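Local coordinates for protein chloride intracellular channel exc-4 (Caenorhabditis elegans, PDB 2YV9) that may insert into membranes to form chloride channels and regulates the lumen size of the excretory canal as it grows, at residues H200-L209 / C238-K249. Residues are numbered along the deposited sequence; the frame is centred on the assembly and turned at random.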
# COMPACT_ATOMS: atom_id res chain seq x y z
N HIS A 200 -6.81 12.85 15.16
CA HIS A 200 -6.89 14.24 14.71
C HIS A 200 -7.91 14.36 13.59
O HIS A 200 -8.73 15.30 13.59
CB HIS A 200 -5.56 14.69 14.18
CG HIS A 200 -5.53 16.14 13.86
ND1 HIS A 200 -5.78 17.14 14.79
CD2 HIS A 200 -5.33 16.78 12.67
CE1 HIS A 200 -5.72 18.31 14.18
NE2 HIS A 200 -5.45 18.12 12.91
N HIS A 201 -7.92 13.41 12.65
CA HIS A 201 -8.97 13.37 11.61
C HIS A 201 -10.37 13.35 12.27
O HIS A 201 -11.31 14.08 11.88
CB HIS A 201 -8.86 12.15 10.68
CG HIS A 201 -7.77 12.26 9.67
ND1 HIS A 201 -7.89 11.71 8.40
CD2 HIS A 201 -6.58 12.90 9.70
CE1 HIS A 201 -6.77 11.95 7.73
NE2 HIS A 201 -5.97 12.69 8.49
N ILE A 202 -10.54 12.47 13.27
CA ILE A 202 -11.83 12.33 13.89
C ILE A 202 -12.20 13.67 14.55
O ILE A 202 -13.36 14.09 14.51
CB ILE A 202 -11.79 11.20 14.94
CG1 ILE A 202 -11.76 9.88 14.20
CG2 ILE A 202 -12.95 11.26 15.80
CD1 ILE A 202 -11.53 8.63 15.07
N ARG A 203 -11.22 14.34 15.19
CA ARG A 203 -11.52 15.60 15.87
C ARG A 203 -11.98 16.69 14.88
O ARG A 203 -13.03 17.32 15.05
CB ARG A 203 -10.31 16.11 16.64
CG ARG A 203 -10.67 16.86 17.89
CD ARG A 203 -10.81 18.33 17.71
NE ARG A 203 -11.40 18.98 18.87
CZ ARG A 203 -10.94 20.09 19.46
NH1 ARG A 203 -9.86 20.70 19.02
NH2 ARG A 203 -11.60 20.62 20.47
N ILE A 204 -11.19 16.88 13.84
CA ILE A 204 -11.48 17.89 12.80
C ILE A 204 -12.79 17.57 12.09
O ILE A 204 -13.62 18.46 11.90
CB ILE A 204 -10.33 17.99 11.79
CG1 ILE A 204 -9.02 18.45 12.44
CG2 ILE A 204 -10.67 18.97 10.63
CD1 ILE A 204 -9.14 19.70 13.30
N ILE A 205 -12.97 16.34 11.65
CA ILE A 205 -14.19 15.97 10.89
C ILE A 205 -15.41 16.01 11.84
O ILE A 205 -16.50 16.45 11.48
CB ILE A 205 -14.05 14.62 10.20
CG1 ILE A 205 -12.99 14.69 9.12
CG2 ILE A 205 -15.42 14.14 9.58
CD1 ILE A 205 -13.24 15.83 8.08
N GLY A 206 -15.23 15.56 13.08
CA GLY A 206 -16.30 15.74 14.05
C GLY A 206 -16.79 17.16 14.22
O GLY A 206 -18.03 17.43 14.14
N LEU A 207 -15.87 18.09 14.46
CA LEU A 207 -16.26 19.49 14.70
C LEU A 207 -16.80 20.10 13.42
O LEU A 207 -17.77 20.87 13.47
CB LEU A 207 -15.12 20.36 15.25
CG LEU A 207 -14.77 20.03 16.72
CD1 LEU A 207 -13.72 21.01 17.18
CD2 LEU A 207 -15.99 20.11 17.63
N SER A 208 -16.21 19.75 12.29
CA SER A 208 -16.52 20.52 11.06
C SER A 208 -17.72 20.02 10.27
O SER A 208 -18.50 20.84 9.72
CB SER A 208 -15.32 20.59 10.15
OG SER A 208 -15.02 19.31 9.64
N LEU A 209 -17.87 18.70 10.21
CA LEU A 209 -18.89 18.03 9.44
C LEU A 209 -19.94 17.21 10.20
O LEU A 209 -21.10 17.10 9.77
CB LEU A 209 -18.23 17.08 8.43
CG LEU A 209 -17.35 17.60 7.29
CD1 LEU A 209 -16.74 16.41 6.49
CD2 LEU A 209 -18.16 18.49 6.41
N CYS A 238 1.41 17.00 9.55
CA CYS A 238 -0.04 17.10 9.76
C CYS A 238 -0.66 18.04 8.72
O CYS A 238 -0.21 19.21 8.59
CB CYS A 238 -0.36 17.61 11.17
SG CYS A 238 -2.14 17.67 11.53
N PRO A 239 -1.67 17.55 7.98
CA PRO A 239 -2.24 18.44 6.98
C PRO A 239 -3.07 19.52 7.61
O PRO A 239 -3.53 19.35 8.71
CB PRO A 239 -3.15 17.52 6.18
CG PRO A 239 -3.53 16.48 7.10
CD PRO A 239 -2.30 16.25 7.95
N ALA A 240 -3.31 20.61 6.85
CA ALA A 240 -4.21 21.66 7.32
C ALA A 240 -5.67 21.17 7.45
O ALA A 240 -6.12 20.22 6.75
CB ALA A 240 -4.16 22.90 6.33
N ASP A 241 -6.41 21.83 8.36
CA ASP A 241 -7.80 21.50 8.60
C ASP A 241 -8.61 21.38 7.30
O ASP A 241 -9.40 20.45 7.10
CB ASP A 241 -8.50 22.58 9.43
CG ASP A 241 -7.81 22.90 10.75
OD1 ASP A 241 -7.05 22.06 11.33
OD2 ASP A 241 -8.07 24.03 11.21
N GLN A 242 -8.39 22.35 6.41
CA GLN A 242 -9.18 22.41 5.19
C GLN A 242 -8.91 21.24 4.27
O GLN A 242 -9.82 20.78 3.56
CB GLN A 242 -8.88 23.70 4.42
CG GLN A 242 -9.38 24.96 5.13
CD GLN A 242 -8.56 25.34 6.32
OE1 GLN A 242 -7.38 24.98 6.45
NE2 GLN A 242 -9.16 26.12 7.20
N ASP A 243 -7.66 20.75 4.30
CA ASP A 243 -7.29 19.62 3.47
C ASP A 243 -7.79 18.28 4.07
O ASP A 243 -8.05 17.34 3.34
CB ASP A 243 -5.79 19.61 3.18
CG ASP A 243 -5.37 20.86 2.48
OD1 ASP A 243 -6.16 21.17 1.54
OD2 ASP A 243 -4.40 21.53 2.91
N ILE A 244 -7.93 18.22 5.40
CA ILE A 244 -8.52 17.04 5.99
C ILE A 244 -10.01 17.00 5.59
O ILE A 244 -10.51 15.97 5.15
CB ILE A 244 -8.38 17.04 7.54
CG1 ILE A 244 -6.90 16.96 7.94
CG2 ILE A 244 -9.17 15.84 8.12
CD1 ILE A 244 -6.59 17.23 9.47
N ILE A 245 -10.70 18.13 5.77
CA ILE A 245 -12.13 18.23 5.43
C ILE A 245 -12.33 17.90 3.96
O ILE A 245 -13.16 17.05 3.60
CB ILE A 245 -12.67 19.61 5.77
CG1 ILE A 245 -12.69 19.85 7.28
CG2 ILE A 245 -14.09 19.75 5.24
CD1 ILE A 245 -12.56 21.33 7.64
N HIS A 246 -11.50 18.47 3.09
CA HIS A 246 -11.65 18.24 1.66
C HIS A 246 -11.41 16.80 1.24
O HIS A 246 -12.10 16.28 0.38
CB HIS A 246 -10.71 19.15 0.90
CG HIS A 246 -11.02 19.23 -0.56
ND1 HIS A 246 -10.33 18.50 -1.51
CD2 HIS A 246 -11.98 19.91 -1.23
CE1 HIS A 246 -10.84 18.76 -2.70
NE2 HIS A 246 -11.85 19.60 -2.56
N HIS A 247 -10.47 16.13 1.92
CA HIS A 247 -10.17 14.75 1.65
C HIS A 247 -11.43 13.91 1.79
O HIS A 247 -11.73 13.12 0.90
CB HIS A 247 -9.03 14.30 2.60
CG HIS A 247 -8.75 12.84 2.59
ND1 HIS A 247 -7.83 12.25 1.75
CD2 HIS A 247 -9.25 11.83 3.36
CE1 HIS A 247 -7.76 10.96 2.01
NE2 HIS A 247 -8.62 10.67 2.97
N TYR A 248 -12.13 14.07 2.92
CA TYR A 248 -13.31 13.25 3.17
C TYR A 248 -14.43 13.76 2.26
O TYR A 248 -15.19 12.97 1.75
CB TYR A 248 -13.73 13.25 4.62
CG TYR A 248 -12.76 12.47 5.48
CD1 TYR A 248 -12.87 11.11 5.62
CD2 TYR A 248 -11.68 13.11 6.05
CE1 TYR A 248 -11.96 10.41 6.37
CE2 TYR A 248 -10.77 12.45 6.81
CZ TYR A 248 -10.91 11.07 6.96
OH TYR A 248 -9.95 10.39 7.69
N LYS A 249 -14.49 15.08 2.04
CA LYS A 249 -15.56 15.59 1.14
C LYS A 249 -15.43 15.04 -0.27
O LYS A 249 -16.44 14.62 -0.85
CB LYS A 249 -15.69 17.12 1.21
CG LYS A 249 -16.34 17.54 2.50
CD LYS A 249 -16.55 19.02 2.65
CE LYS A 249 -17.48 19.56 1.62
NZ LYS A 249 -18.03 20.89 2.04
O HOH W 1 -5.15 20.20 11.01
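Ile244 lays its CG2 methyl over the centre of one face of the His201 ring, a CH-pi contact 4.2 Å from the ring centroid, while the hydroxyl of Tyr248 meets the same ring at its edge. There Tyr248 OH lies in the imidazole plane, 2.5 Å from His201 ND1 in a nearly straight hydrogen bond (173°), and the two rings stand almost perpendicular, rim to rim. His247 points its CD2 edge at the centre of one face of the Tyr248 ring, and Tyr248 CD2 lies 3.7 Å from Ile205 CG1. The His200 ring has Ile204 CG1 of its own helix over one face, offset toward the rim, and water 1 at its edge; Cys238 SG approaches obliquely, 3.5 Å from His200 CD2. With CG of His200 anti to the backbone N (chi1 -173°), the ring reaches Cys238 and the water beside Pro239.

The segments 200-209 and 241-249, in the all-helical, GST-like C-terminal domain, cross at -80°, with Ile244 as a knob among His200, His201, Ile204 and Ile205. Beyond it, Ile245 CG1 packs on Ile204 CG2 at 4.0 Å.

A phenylalanine in place of Tyr248 would probably leave His201 ND1 without its mate and deprive Tyr127, on helix 117-140, of a hydroxyl partner. Water 1 joins His200 NE2 to Pro239 O and Asp241 OD1, and the Tyr229 hydroxyl hydrogen-bonds His200 ND1; the chemistry implies an isoleucine core flanked by buried imidazoles, His200 probably fixed in rotation by bonds at both nitrogens and His201 oriented by Tyr248.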